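Local atomic coordinates of DNA polymerase III subunit beta (PDB entry 4S3I), a protein that serves as the ring-shaped sliding clamp of bacterial replication, tethering DNA polymerases and other proteins to DNA and so making synthesis processive. Residues A[7-12]-A[84-89]; A[179-184]-A[367-372]; A[210-215]-A[231-236]; A[329-334]-A[350-355]. All blocks are in the same frame, centred on the assembly; numbering follows the deposited sequence.

Interaction 1 (A[7-12]-A[84-89]); sequences VSKNDL and LKDSNI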
loop_
_atom_site.group_PDB
_atom_site.type_symbol
_atom_site.label_atom_id
_atom_site.label_comp_id
_atom_site.label_asym_id
_atom_site.label_seq_id
_atom_site.Cartn_x
_atom_site.Cartn_y
_atom_site.Cartn_z
ATOM N N VAL A 7 -26.661 -9.117 -16.764
ATOM C CA VAL A 7 -25.384 -9.806 -16.658
ATOM C C VAL A 7 -25.086 -10.192 -15.221
ATOM O O VAL A 7 -25.731 -9.712 -14.281
ATOM C CB VAL A 7 -24.212 -8.948 -17.195
ATOM C CG1 VAL A 7 -24.420 -8.606 -18.669
ATOM C CG2 VAL A 7 -24.073 -7.674 -16.371
ATOM N N SER A 8 -24.096 -11.059 -15.061
ATOM C CA SER A 8 -23.622 -11.442 -13.748
ATOM C C SER A 8 -22.761 -10.318 -13.172
ATOM O O SER A 8 -21.865 -9.805 -13.845
ATOM C CB SER A 8 -22.808 -12.732 -13.845
ATOM O OG SER A 8 -22.234 -13.073 -12.598
ATOM N N LYS A 9 -23.031 -9.947 -11.925
ATOM C CA LYS A 9 -22.284 -8.893 -11.245
ATOM C C LYS A 9 -20.784 -9.179 -11.240
ATOM O O LYS A 9 -19.968 -8.317 -11.570
ATOM C CB LYS A 9 -22.817 -8.733 -9.810
ATOM C CG LYS A 9 -22.270 -7.539 -9.026
ATOM C CD LYS A 9 -20.944 -7.855 -8.347
ATOM C CE LYS A 9 -20.823 -7.153 -7.005
ATOM N NZ LYS A 9 -19.478 -7.388 -6.405
ATOM N N ASN A 10 -20.411 -10.395 -10.858
ATOM C CA ASN A 10 -18.995 -10.726 -10.764
ATOM C C ASN A 10 -18.283 -10.781 -12.114
ATOM O O ASN A 10 -17.121 -10.372 -12.218
ATOM C CB ASN A 10 -18.787 -12.017 -9.968
ATOM C CG ASN A 10 -19.258 -11.892 -8.534
ATOM O OD1 ASN A 10 -18.740 -11.074 -7.766
ATOM N ND2 ASN A 10 -20.251 -12.698 -8.162
ATOM N N ASP A 11 -18.967 -11.284 -13.138
ATOM C CA ASP A 11 -18.417 -11.281 -14.490
ATOM C C ASP A 11 -18.175 -9.842 -14.936
ATOM O O ASP A 11 -17.114 -9.495 -15.459
ATOM C CB ASP A 11 -19.398 -11.917 -15.474
ATOM C CG ASP A 11 -19.562 -13.415 -15.275
ATOM O OD1 ASP A 11 -18.719 -14.027 -14.590
ATOM O OD2 ASP A 11 -20.536 -13.971 -15.837
ATOM N N LEU A 12 -19.177 -9.006 -14.717
ATOM C CA LEU A 12 -19.097 -7.608 -15.136
ATOM C C LEU A 12 -17.966 -6.902 -14.381
ATOM O O LEU A 12 -17.105 -6.257 -14.991
ATOM C CB LEU A 12 -20.439 -6.912 -14.906
ATOM C CG LEU A 12 -20.519 -5.418 -15.214
ATOM C CD1 LEU A 12 -20.203 -5.149 -16.687
ATOM C CD2 LEU A 12 -21.903 -4.884 -14.860
ATOM N N LEU A 84 -22.364 -3.063 -5.496
ATOM C CA LEU A 84 -23.670 -3.713 -5.624
ATOM C C LEU A 84 -23.696 -5.090 -4.962
ATOM O O LEU A 84 -22.683 -5.555 -4.434
ATOM C CB LEU A 84 -24.079 -3.810 -7.092
ATOM C CG LEU A 84 -24.545 -2.477 -7.673
ATOM C CD1 LEU A 84 -24.871 -2.598 -9.154
ATOM C CD2 LEU A 84 -25.763 -1.988 -6.898
ATOM N N LYS A 85 -24.861 -5.731 -4.962
ATOM C CA LYS A 85 -24.970 -7.066 -4.375
ATOM C C LYS A 85 -24.473 -8.102 -5.380
ATOM O O LYS A 85 -24.245 -7.782 -6.546
ATOM C CB LYS A 85 -26.422 -7.362 -3.970
ATOM C CG LYS A 85 -26.980 -6.438 -2.883
ATOM C CD LYS A 85 -28.381 -6.863 -2.434
ATOM C CE LYS A 85 -28.961 -5.894 -1.405
ATOM N NZ LYS A 85 -28.038 -5.700 -0.250
ATOM N N ASP A 86 -24.301 -9.336 -4.928
ATOM C CA ASP A 86 -23.951 -10.427 -5.825
ATOM C C ASP A 86 -25.228 -11.052 -6.377
ATOM O O ASP A 86 -25.566 -12.196 -6.068
ATOM C CB ASP A 86 -23.085 -11.470 -5.111
ATOM C CG ASP A 86 -21.696 -10.945 -4.775
ATOM O OD1 ASP A 86 -21.012 -10.433 -5.688
ATOM O OD2 ASP A 86 -21.294 -11.035 -3.591
ATOM N N SER A 87 -25.943 -10.261 -7.169
ATOM C CA SER A 87 -27.105 -10.714 -7.922
ATOM C C SER A 87 -27.041 -10.055 -9.303
ATOM O O SER A 87 -26.288 -9.095 -9.502
ATOM C CB SER A 87 -28.407 -10.356 -7.199
ATOM O OG SER A 87 -28.619 -8.955 -7.162
ATOM N N ASN A 88 -27.806 -10.568 -10.258
ATOM C CA ASN A 88 -27.701 -10.095 -11.632
ATOM C C ASN A 88 -28.010 -8.603 -11.796
ATOM O O ASN A 88 -28.818 -8.038 -11.059
ATOM C CB ASN A 88 -28.597 -10.931 -12.553
ATOM C CG ASN A 88 -28.014 -12.304 -12.844
ATOM O OD1 ASN A 88 -26.938 -12.656 -12.352
ATOM N ND2 ASN A 88 -28.727 -13.088 -13.653
ATOM N N ILE A 89 -27.374 -7.984 -12.786
ATOM C CA ILE A 89 -27.518 -6.551 -13.037
ATOM C C ILE A 89 -28.138 -6.284 -14.394
ATOM O O ILE A 89 -27.733 -6.872 -15.392
ATOM C CB ILE A 89 -26.148 -5.858 -12.972
ATOM C CG1 ILE A 89 -25.606 -5.930 -11.541
ATOM C CG2 ILE A 89 -26.237 -4.401 -13.446
ATOM C CD1 ILE A 89 -24.158 -5.521 -11.416
#
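Lys9 lays its aliphatic chain over the loop 84-89 and over the end of Ile89. Lys9 CG lies 3.2 Å from Lys85 O and also touches Ile89 CD1. With CG anti to the backbone N (chi1 -172°) and bends at chi2 and chi3, the chain runs along the loop, and Lys9 NZ makes a long salt bridge with Asp86 OD1, 3.5 Å, its stronger partner being Glu13, one turn on in the helix. Leu12 CD2 meets Ile89 CD1 at about a right angle, 4.2 Å away, with both side chains also touching Ile81 of helix 74-82. Val7 and Ile89 form an antiparallel hydrogen-bonded pair: Val7 N to Ile89 O and Ile89 N to Val7 O, both 2.8 Å. Strands 4-7 and 89-94 of the N-terminal clamp domain are thus zipped just where helix 9-19 starts, with Ser8 at its N-cap. The long bridge to a poorly ordered Asp86 suggests that the hold rests mainly on the backbone pair and the apolar contacts.

Interaction 2 (A[179-184]-A[367-372]); sequences RLSYTQ and ISTLMM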
loop_
_atom_site.group_PDB
_atom_site.type_symbol
_atom_site.label_atom_id
_atom_site.label_comp_id
_atom_site.label_asym_id
_atom_site.label_seq_id
_atom_site.Cartn_x
_atom_site.Cartn_y
_atom_site.Cartn_z
ATOM N N ARG A 179 22.886 -2.802 -17.765
ATOM C CA ARG A 179 22.663 -4.234 -17.675
ATOM C C ARG A 179 21.746 -4.660 -18.805
ATOM O O ARG A 179 21.043 -3.836 -19.407
ATOM C CB ARG A 179 22.041 -4.595 -16.332
ATOM C CG ARG A 179 20.917 -3.659 -15.956
ATOM C CD ARG A 179 20.260 -4.043 -14.669
ATOM N NE ARG A 179 19.249 -3.058 -14.285
ATOM C CZ ARG A 179 18.345 -3.266 -13.339
ATOM N NH1 ARG A 179 18.340 -4.416 -12.687
ATOM N NH2 ARG A 179 17.457 -2.324 -13.044
ATOM N N LEU A 180 21.768 -5.950 -19.094
ATOM C CA LEU A 180 21.056 -6.488 -20.236
ATOM C C LEU A 180 20.622 -7.874 -19.828
ATOM O O LEU A 180 21.441 -8.672 -19.355
ATOM C CB LEU A 180 21.991 -6.536 -21.446
ATOM C CG LEU A 180 21.467 -7.142 -22.744
ATOM C CD1 LEU A 180 21.911 -6.296 -23.923
ATOM C CD2 LEU A 180 21.978 -8.560 -22.888
ATOM N N SER A 181 19.326 -8.145 -19.959
ATOM C CA SER A 181 18.798 -9.461 -19.627
ATOM C C SER A 181 18.192 -10.039 -20.879
ATOM O O SER A 181 17.535 -9.327 -21.658
ATOM C CB SER A 181 17.752 -9.389 -18.520
ATOM O OG SER A 181 18.355 -9.062 -17.289
ATOM N N TYR A 182 18.419 -11.331 -21.081
ATOM C CA TYR A 182 17.959 -11.980 -22.299
ATOM C C TYR A 182 17.570 -13.418 -22.048
ATOM O O TYR A 182 17.950 -14.016 -21.035
ATOM C CB TYR A 182 19.037 -11.923 -23.382
ATOM C CG TYR A 182 20.284 -12.716 -23.041
ATOM C CD1 TYR A 182 21.338 -12.120 -22.360
ATOM C CD2 TYR A 182 20.411 -14.055 -23.408
ATOM C CE1 TYR A 182 22.483 -12.830 -22.045
ATOM C CE2 TYR A 182 21.549 -14.773 -23.096
ATOM C CZ TYR A 182 22.581 -14.152 -22.411
ATOM O OH TYR A 182 23.724 -14.850 -22.096
ATOM N N THR A 183 16.812 -13.974 -22.983
ATOM C CA THR A 183 16.547 -15.395 -22.966
ATOM C C THR A 183 16.310 -15.829 -24.384
ATOM O O THR A 183 15.895 -15.032 -25.243
ATOM C CB THR A 183 15.349 -15.765 -22.083
ATOM O OG1 THR A 183 15.257 -17.192 -21.969
ATOM C CG2 THR A 183 14.044 -15.220 -22.669
ATOM N N GLN A 184 16.602 -17.090 -24.643
ATOM C CA GLN A 184 16.347 -17.646 -25.951
ATOM C C GLN A 184 15.351 -18.785 -25.765
ATOM O O GLN A 184 15.615 -19.740 -25.026
ATOM C CB GLN A 184 17.653 -18.110 -26.603
ATOM C CG GLN A 184 17.573 -18.233 -28.122
ATOM C CD GLN A 184 18.927 -18.060 -28.799
ATOM O OE1 GLN A 184 19.387 -16.936 -29.018
ATOM N NE2 GLN A 184 19.571 -19.176 -29.130
ATOM N N ILE A 367 16.523 -16.775 -17.813
ATOM C CA ILE A 367 17.031 -15.441 -18.091
ATOM C C ILE A 367 18.472 -15.349 -17.594
ATOM O O ILE A 367 18.791 -15.850 -16.515
ATOM C CB ILE A 367 16.168 -14.356 -17.374
ATOM C CG1 ILE A 367 14.950 -13.966 -18.222
ATOM C CG2 ILE A 367 16.977 -13.090 -17.119
ATOM C CD1 ILE A 367 14.097 -15.112 -18.697
ATOM N N SER A 368 19.334 -14.720 -18.389
ATOM C CA SER A 368 20.712 -14.452 -18.005
ATOM C C SER A 368 20.840 -12.950 -17.970
ATOM O O SER A 368 20.208 -12.263 -18.779
ATOM C CB SER A 368 21.681 -15.028 -19.056
ATOM O OG SER A 368 21.534 -16.428 -19.166
ATOM N N THR A 369 21.640 -12.426 -17.046
ATOM C CA THR A 369 21.854 -10.990 -16.990
ATOM C C THR A 369 23.337 -10.640 -17.083
ATOM O O THR A 369 24.175 -11.185 -16.344
ATOM C CB THR A 369 21.265 -10.367 -15.709
ATOM O OG1 THR A 369 19.868 -10.682 -15.599
ATOM C CG2 THR A 369 21.445 -8.849 -15.736
ATOM N N LEU A 370 23.656 -9.731 -17.995
ATOM C CA LEU A 370 25.014 -9.228 -18.146
ATOM C C LEU A 370 25.080 -7.838 -17.515
ATOM O O LEU A 370 24.240 -6.988 -17.807
ATOM C CB LEU A 370 25.390 -9.164 -19.629
ATOM C CG LEU A 370 26.790 -8.607 -19.896
ATOM C CD1 LEU A 370 27.855 -9.661 -19.602
ATOM C CD2 LEU A 370 26.927 -8.073 -21.319
ATOM N N MET A 371 26.070 -7.611 -16.652
ATOM C CA MET A 371 26.162 -6.368 -15.878
ATOM C C MET A 371 27.548 -5.745 -15.938
ATOM O O MET A 371 28.546 -6.460 -15.946
ATOM C CB MET A 371 25.843 -6.643 -14.407
ATOM C CG MET A 371 24.383 -6.625 -14.059
ATOM S SD MET A 371 24.126 -7.482 -12.501
ATOM C CE MET A 371 25.170 -6.521 -11.405
ATOM N N MET A 372 27.598 -4.414 -15.952
ATOM C CA MET A 372 28.853 -3.688 -15.811
ATOM C C MET A 372 29.213 -3.634 -14.322
ATOM O O MET A 372 28.357 -3.312 -13.492
ATOM C CB MET A 372 28.711 -2.252 -16.325
ATOM C CG MET A 372 28.314 -2.147 -17.789
ATOM S SD MET A 372 27.670 -0.510 -18.233
ATOM C CE MET A 372 29.061 0.547 -17.842
#
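Tyr182 and Ser368 meet with the flat of the phenol ring against a methylene: Ser368 CB sits over one face, 4.0 Å from the ring centroid of Tyr182 and 28° off the normal, a CH-pi contact. Tyr182 CG stands between its backbone N and carbonyl carbon (chi1 65°), which folds the ring across the neighbouring strand; Ser368 OG turns instead to Gln353. On the other face of the sheet Ser181 and Thr369 set their hydroxyls toward one another, OG to OG1 2.8 Å, in a hydrogen bond that either could donate. On this same face Arg179 touches Met371 through CB, at 3.8 Å from Met371 CG, while its extended chain carries the guanidinium off to Asp176 and Glu329. Thr183 and Ile367 pass obliquely, Thr183 CB 3.7 Å from Ile367 CD1, near helix 135-143. Between the two faces, the backbones make two antiparallel hydrogen-bonded pairs, Leu180 with Leu370 and Tyr182 with Ser368; the shortest of their four bonds is Leu370 N to Leu180 O, 2.8 Å. The central and C-terminal domains of the clamp are thereby joined edge to edge into one continuous sheet. Four backbone bonds and a buried hydroxyl pair make the junction largely polar in its bonding, with the two hydroxyls paired to each other through a single proton.

Interaction 3 (A[210-215]-A[231-236]); sequences LKLFYE and EMHTFF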
loop_
_atom_site.group_PDB
_atom_site.type_symbol
_atom_site.label_atom_id
_atom_site.label_comp_id
_atom_site.label_asym_id
_atom_site.label_seq_id
_atom_site.Cartn_x
_atom_site.Cartn_y
_atom_site.Cartn_z
ATOM N N LEU A 210 1.105 -8.650 -18.630
ATOM C CA LEU A 210 1.296 -9.465 -17.434
ATOM C C LEU A 210 0.018 -9.584 -16.600
ATOM O O LEU A 210 -0.193 -10.600 -15.928
ATOM C CB LEU A 210 2.451 -8.933 -16.587
ATOM C CG LEU A 210 3.833 -9.028 -17.230
ATOM C CD1 LEU A 210 4.890 -8.398 -16.321
ATOM C CD2 LEU A 210 4.185 -10.493 -17.522
ATOM N N LYS A 211 -0.845 -8.567 -16.652
ATOM C CA LYS A 211 -2.079 -8.632 -15.868
ATOM C C LYS A 211 -3.137 -9.476 -16.568
ATOM O O LYS A 211 -4.059 -9.981 -15.930
ATOM C CB LYS A 211 -2.647 -7.234 -15.595
ATOM C CG LYS A 211 -1.705 -6.242 -14.958
ATOM C CD LYS A 211 -2.406 -4.890 -14.858
ATOM C CE LYS A 211 -1.425 -3.728 -14.867
ATOM N NZ LYS A 211 -2.133 -2.408 -14.937
ATOM N N LEU A 212 -3.011 -9.619 -17.886
ATOM C CA LEU A 212 -4.083 -10.200 -18.672
ATOM C C LEU A 212 -3.833 -11.651 -19.034
ATOM O O LEU A 212 -4.764 -12.466 -19.069
ATOM C CB LEU A 212 -4.285 -9.398 -19.959
ATOM C CG LEU A 212 -4.854 -7.996 -19.772
ATOM C CD1 LEU A 212 -4.666 -7.150 -21.023
ATOM C CD2 LEU A 212 -6.326 -8.101 -19.427
ATOM N N PHE A 213 -2.576 -11.978 -19.317
ATOM C CA PHE A 213 -2.290 -13.247 -19.979
ATOM C C PHE A 213 -1.295 -14.085 -19.198
ATOM O O PHE A 213 -0.481 -13.557 -18.463
ATOM C CB PHE A 213 -1.761 -12.998 -21.393
ATOM C CG PHE A 213 -2.704 -12.208 -22.266
ATOM C CD1 PHE A 213 -3.830 -12.811 -22.818
ATOM C CD2 PHE A 213 -2.458 -10.868 -22.539
ATOM C CE1 PHE A 213 -4.714 -12.079 -23.631
ATOM C CE2 PHE A 213 -3.324 -10.125 -23.349
ATOM C CZ PHE A 213 -4.456 -10.730 -23.892
ATOM N N TYR A 214 -1.363 -15.394 -19.385
ATOM C CA TYR A 214 -0.435 -16.305 -18.732
ATOM C C TYR A 214 -0.035 -17.410 -19.719
ATOM O O TYR A 214 1.114 -17.489 -20.153
ATOM C CB TYR A 214 -1.076 -16.877 -17.471
ATOM C CG TYR A 214 -0.160 -17.793 -16.695
ATOM C CD1 TYR A 214 0.985 -17.300 -16.085
ATOM C CD2 TYR A 214 -0.450 -19.146 -16.562
ATOM C CE1 TYR A 214 1.832 -18.136 -15.369
ATOM C CE2 TYR A 214 0.386 -19.990 -15.847
ATOM C CZ TYR A 214 1.524 -19.477 -15.254
ATOM O OH TYR A 214 2.366 -20.304 -14.541
ATOM N N GLU A 215 -0.994 -18.243 -20.101
ATOM C CA GLU A 215 -0.741 -19.226 -21.143
ATOM C C GLU A 215 -1.974 -19.419 -22.020
ATOM O O GLU A 215 -3.046 -18.881 -21.724
ATOM C CB GLU A 215 -0.293 -20.559 -20.532
ATOM C CG GLU A 215 -1.303 -21.164 -19.569
ATOM C CD GLU A 215 -0.788 -22.446 -18.939
ATOM O OE1 GLU A 215 0.372 -22.822 -19.232
ATOM O OE2 GLU A 215 -1.540 -23.073 -18.159
ATOM N N GLU A 231 -9.507 -16.598 -25.252
ATOM C CA GLU A 231 -10.949 -16.702 -25.482
ATOM C C GLU A 231 -11.698 -15.451 -25.013
ATOM O O GLU A 231 -12.643 -15.012 -25.672
ATOM C CB GLU A 231 -11.543 -17.983 -24.883
ATOM C CG GLU A 231 -12.796 -18.480 -25.627
ATOM C CD GLU A 231 -12.852 -20.001 -25.756
ATOM O OE1 GLU A 231 -13.902 -20.593 -25.410
ATOM O OE2 GLU A 231 -11.851 -20.601 -26.213
ATOM N N MET A 232 -11.247 -14.860 -23.906
ATOM C CA MET A 232 -11.916 -13.681 -23.344
ATOM C C MET A 232 -11.407 -12.321 -23.871
ATOM O O MET A 232 -12.190 -11.373 -24.019
ATOM C CB MET A 232 -11.855 -13.700 -21.806
ATOM C CG MET A 232 -12.476 -12.464 -21.155
ATOM S SD MET A 232 -12.538 -12.518 -19.345
ATOM C CE MET A 232 -13.194 -10.871 -19.004
ATOM N N HIS A 233 -10.109 -12.222 -24.149
ATOM C CA HIS A 233 -9.502 -10.926 -24.444
ATOM C C HIS A 233 -8.855 -10.807 -25.817
ATOM O O HIS A 233 -8.260 -11.765 -26.324
ATOM C CB HIS A 233 -8.432 -10.604 -23.403
ATOM C CG HIS A 233 -8.932 -10.595 -21.995
ATOM N ND1 HIS A 233 -9.897 -9.713 -21.553
ATOM C CD2 HIS A 233 -8.580 -11.339 -20.921
ATOM C CE1 HIS A 233 -10.123 -9.924 -20.269
ATOM N NE2 HIS A 233 -9.336 -10.905 -19.858
ATOM N N THR A 234 -8.965 -9.615 -26.405
ATOM C CA THR A 234 -8.120 -9.225 -27.526
ATOM C C THR A 234 -7.409 -7.945 -27.106
ATOM O O THR A 234 -8.046 -6.913 -26.900
ATOM C CB THR A 234 -8.917 -8.967 -28.813
ATOM O OG1 THR A 234 -9.697 -10.126 -29.147
ATOM C CG2 THR A 234 -7.972 -8.623 -29.979
ATOM N N PHE A 235 -6.092 -8.028 -26.960
ATOM C CA PHE A 235 -5.266 -6.902 -26.571
ATOM C C PHE A 235 -4.440 -6.499 -27.769
ATOM O O PHE A 235 -4.000 -7.365 -28.547
ATOM C CB PHE A 235 -4.336 -7.341 -25.440
ATOM C CG PHE A 235 -3.214 -6.376 -25.149
ATOM C CD1 PHE A 235 -3.355 -5.427 -24.150
ATOM C CD2 PHE A 235 -2.006 -6.439 -25.850
ATOM C CE1 PHE A 235 -2.317 -4.540 -23.855
ATOM C CE2 PHE A 235 -0.967 -5.556 -25.570
ATOM C CZ PHE A 235 -1.124 -4.601 -24.565
ATOM N N PHE A 236 -4.219 -5.198 -27.933
ATOM C CA PHE A 236 -3.238 -4.728 -28.906
ATOM C C PHE A 236 -2.353 -3.618 -28.344
ATOM O O PHE A 236 -2.735 -2.898 -27.416
ATOM C CB PHE A 236 -3.902 -4.256 -30.195
ATOM C CG PHE A 236 -4.385 -2.829 -30.146
ATOM C CD1 PHE A 236 -3.560 -1.780 -30.550
ATOM C CD2 PHE A 236 -5.672 -2.537 -29.705
ATOM C CE1 PHE A 236 -4.006 -0.452 -30.495
ATOM C CE2 PHE A 236 -6.131 -1.226 -29.664
ATOM C CZ PHE A 236 -5.293 -0.181 -30.053
#
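One CH-pi contact, of Leu212 with His233, stands apart from the plainly apolar ones. Leu212 CD2 sits over the middle of the imidazole, 4.2 Å from the His233 ring centroid and only 9° off the normal, while Met232 CG covers the opposite face nearer the rim. Apolar contacts do the rest. The other Leu212 methyl, CD1, reaches Phe235 CD1 at 3.8 Å, so that the leucine fork spans two residues of strand 233-238. Phe213, just past the end of helix 203-212, offers the edge of its ring to Phe235 CB, 3.6 Å from CE2 and in the ring plane; its CE1 also lies 4.0 Å from His233 CB. Phe213 CG is anti to the carbonyl carbon (chi1 -58°), which brings the ring up to the strand. Within the central domain, the C-terminal end of the helix is thus packed against the inter-domain sheet, whose strand 53-60 adds Leu55 beside Leu212. No hydrogen bond crosses here: apolar burial and dispersion account for the contact, and the imidazole finds its polar partner in Ser57, through ND1.

Interaction 4 (A[329-334]-A[350-355]); sequences EALNAL and FLIQES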
loop_
_atom_site.group_PDB
_atom_site.type_symbol
_atom_site.label_atom_id
_atom_site.label_comp_id
_atom_site.label_asym_id
_atom_site.label_seq_id
_atom_site.Cartn_x
_atom_site.Cartn_y
_atom_site.Cartn_z
ATOM N N GLU A 329 18.399 -8.025 -8.524
ATOM C CA GLU A 329 17.391 -8.242 -9.550
ATOM C C GLU A 329 17.786 -9.387 -10.478
ATOM O O GLU A 329 16.943 -10.170 -10.887
ATOM C CB GLU A 329 17.077 -6.938 -10.307
ATOM C CG GLU A 329 16.416 -5.902 -9.387
ATOM C CD GLU A 329 15.873 -4.675 -10.124
ATOM O OE1 GLU A 329 14.906 -4.076 -9.619
ATOM O OE2 GLU A 329 16.416 -4.302 -11.185
ATOM N N ALA A 330 19.075 -9.506 -10.781
ATOM C CA ALA A 330 19.524 -10.623 -11.625
ATOM C C ALA A 330 19.253 -11.964 -10.941
ATOM O O ALA A 330 18.876 -12.942 -11.591
ATOM C CB ALA A 330 20.992 -10.475 -11.981
ATOM N N LEU A 331 19.405 -12.005 -9.618
ATOM C CA LEU A 331 19.160 -13.246 -8.887
ATOM C C LEU A 331 17.655 -13.540 -8.815
ATOM O O LEU A 331 17.224 -14.691 -8.933
ATOM C CB LEU A 331 19.762 -13.173 -7.478
ATOM C CG LEU A 331 21.290 -13.069 -7.388
ATOM C CD1 LEU A 331 21.707 -13.040 -5.932
ATOM C CD2 LEU A 331 21.999 -14.228 -8.143
ATOM N N ASN A 332 16.853 -12.494 -8.601
ATOM C CA ASN A 332 15.391 -12.647 -8.588
ATOM C C ASN A 332 14.852 -13.284 -9.874
ATOM O O ASN A 332 13.841 -13.981 -9.868
ATOM C CB ASN A 332 14.701 -11.288 -8.358
ATOM C CG ASN A 332 15.001 -10.693 -7.000
ATOM O OD1 ASN A 332 15.382 -11.401 -6.064
ATOM N ND2 ASN A 332 14.820 -9.371 -6.879
ATOM N N ALA A 333 15.534 -13.040 -10.986
ATOM C CA ALA A 333 15.088 -13.550 -12.285
ATOM C C ALA A 333 15.417 -15.028 -12.512
ATOM O O ALA A 333 15.058 -15.593 -13.548
ATOM C CB ALA A 333 15.682 -12.722 -13.391
ATOM N N LEU A 334 16.104 -15.654 -11.556
ATOM C CA LEU A 334 16.554 -17.049 -11.693
ATOM C C LEU A 334 15.645 -18.033 -10.993
ATOM O O LEU A 334 15.206 -17.784 -9.870
ATOM C CB LEU A 334 17.951 -17.204 -11.090
ATOM C CG LEU A 334 18.985 -16.243 -11.643
ATOM C CD1 LEU A 334 20.318 -16.529 -10.966
ATOM C CD2 LEU A 334 19.094 -16.425 -13.158
ATOM N N PHE A 350 30.153 -8.796 -16.364
ATOM C CA PHE A 350 30.022 -10.172 -15.916
ATOM C C PHE A 350 28.592 -10.656 -16.060
ATOM O O PHE A 350 27.664 -9.856 -16.183
ATOM C CB PHE A 350 30.479 -10.323 -14.465
ATOM C CG PHE A 350 29.698 -9.487 -13.484
ATOM C CD1 PHE A 350 28.592 -10.011 -12.815
ATOM C CD2 PHE A 350 30.084 -8.184 -13.213
ATOM C CE1 PHE A 350 27.885 -9.234 -11.882
ATOM C CE2 PHE A 350 29.386 -7.402 -12.293
ATOM C CZ PHE A 350 28.285 -7.930 -11.630
ATOM N N LEU A 351 28.418 -11.969 -16.008
ATOM C CA LEU A 351 27.147 -12.583 -16.342
ATOM C C LEU A 351 26.599 -13.326 -15.141
ATOM O O LEU A 351 27.352 -13.973 -14.408
ATOM C CB LEU A 351 27.333 -13.559 -17.517
ATOM C CG LEU A 351 26.071 -14.110 -18.197
ATOM C CD1 LEU A 351 25.450 -13.036 -19.079
ATOM C CD2 LEU A 351 26.345 -15.377 -19.000
ATOM N N ILE A 352 25.287 -13.236 -14.938
ATOM C CA ILE A 352 24.607 -14.046 -13.925
ATOM C C ILE A 352 23.557 -14.887 -14.620
ATOM O O ILE A 352 22.769 -14.364 -15.402
ATOM C CB ILE A 352 23.957 -13.148 -12.834
ATOM C CG1 ILE A 352 25.044 -12.525 -11.954
ATOM C CG2 ILE A 352 22.981 -13.946 -11.960
ATOM C CD1 ILE A 352 24.536 -11.453 -11.010
ATOM N N GLN A 353 23.551 -16.193 -14.364
ATOM C CA GLN A 353 22.559 -17.056 -14.993
ATOM C C GLN A 353 22.264 -18.266 -14.124
ATOM O O GLN A 353 22.962 -18.502 -13.128
ATOM C CB GLN A 353 23.001 -17.468 -16.407
ATOM C CG GLN A 353 24.171 -18.421 -16.451
ATOM C CD GLN A 353 24.707 -18.639 -17.868
ATOM O OE1 GLN A 353 25.674 -19.372 -18.060
ATOM N NE2 GLN A 353 24.080 -18.001 -18.859
ATOM N N GLU A 354 21.227 -19.019 -14.482
ATOM C CA GLU A 354 20.853 -20.174 -13.696
ATOM C C GLU A 354 21.966 -21.205 -13.757
ATOM O O GLU A 354 22.763 -21.235 -14.701
ATOM C CB GLU A 354 19.547 -20.812 -14.213
ATOM C CG GLU A 354 18.315 -19.922 -14.135
ATOM C CD GLU A 354 17.004 -20.680 -14.348
ATOM O OE1 GLU A 354 17.040 -21.890 -14.668
ATOM O OE2 GLU A 354 15.927 -20.069 -14.176
ATOM N N SER A 355 22.012 -22.060 -12.748
ATOM C CA SER A 355 22.820 -23.258 -12.825
ATOM C C SER A 355 22.151 -24.108 -13.906
ATOM O O SER A 355 20.912 -24.099 -14.021
ATOM C CB SER A 355 22.799 -23.968 -11.465
ATOM O OG SER A 355 23.620 -25.115 -11.464
HETATM O O HOH W 1 19.708 -13.028 -14.403
HETATM O O HOH W 2 15.279 -17.530 -15.142
#
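Ile352 fills the close-packed part of the contact, its two methyls facing the end of helix 324-332. CD1 of Ile352 touches Ala330 CB at 3.8 Å, and its CG2, anti to the backbone N, is shared between Leu331 CD2 at 4.0 Å and Leu334 CD1 at 3.8 Å; both leucines cross the isoleucine at about a right angle. Farther along, Leu334 CD2 rests on Glu354, 3.7 Å from CG, as the two side chains slide past each other in opposite directions. The backbones themselves stay apart, with a water between them. This water gives a hydrogen bond of 2.9 Å to Ala330 O and a long, weak one to Ile352 O. The Glu354 carboxylate is held by Gly335 N, through OE2, just beyond Leu334. The C-terminal domain thus seats its helix on strand 350-354 without a direct hydrogen bond between the segments: methyl contacts bring them together, and a water with one good and one weak bond lies between carbonyls that cannot bond to each other.

Interactions 2 and 4 form one neighbourhood, their centres 8 Å apart. Strand 350-354 lies beside strand 368-371 in the sheet, with Thr369 O 2.7 Å from Ile352 N, and Arg179 reaches from the central domain to Glu329 on helix 324-332. Along the chain, interactions 3 and 4 are both nested in the loop that interaction 2 closes. Interaction 3 belongs to the other junction, where strands 53-60 and 233-238 join the N-terminal and central domains; its centre is about 26 Å from that of interaction 2. Interaction 1 lies farther out, its centre about 45 Å from that of interaction 2, near the second subunit, whose Glu268 forms a salt bridge with Lys85 across the subunit interface.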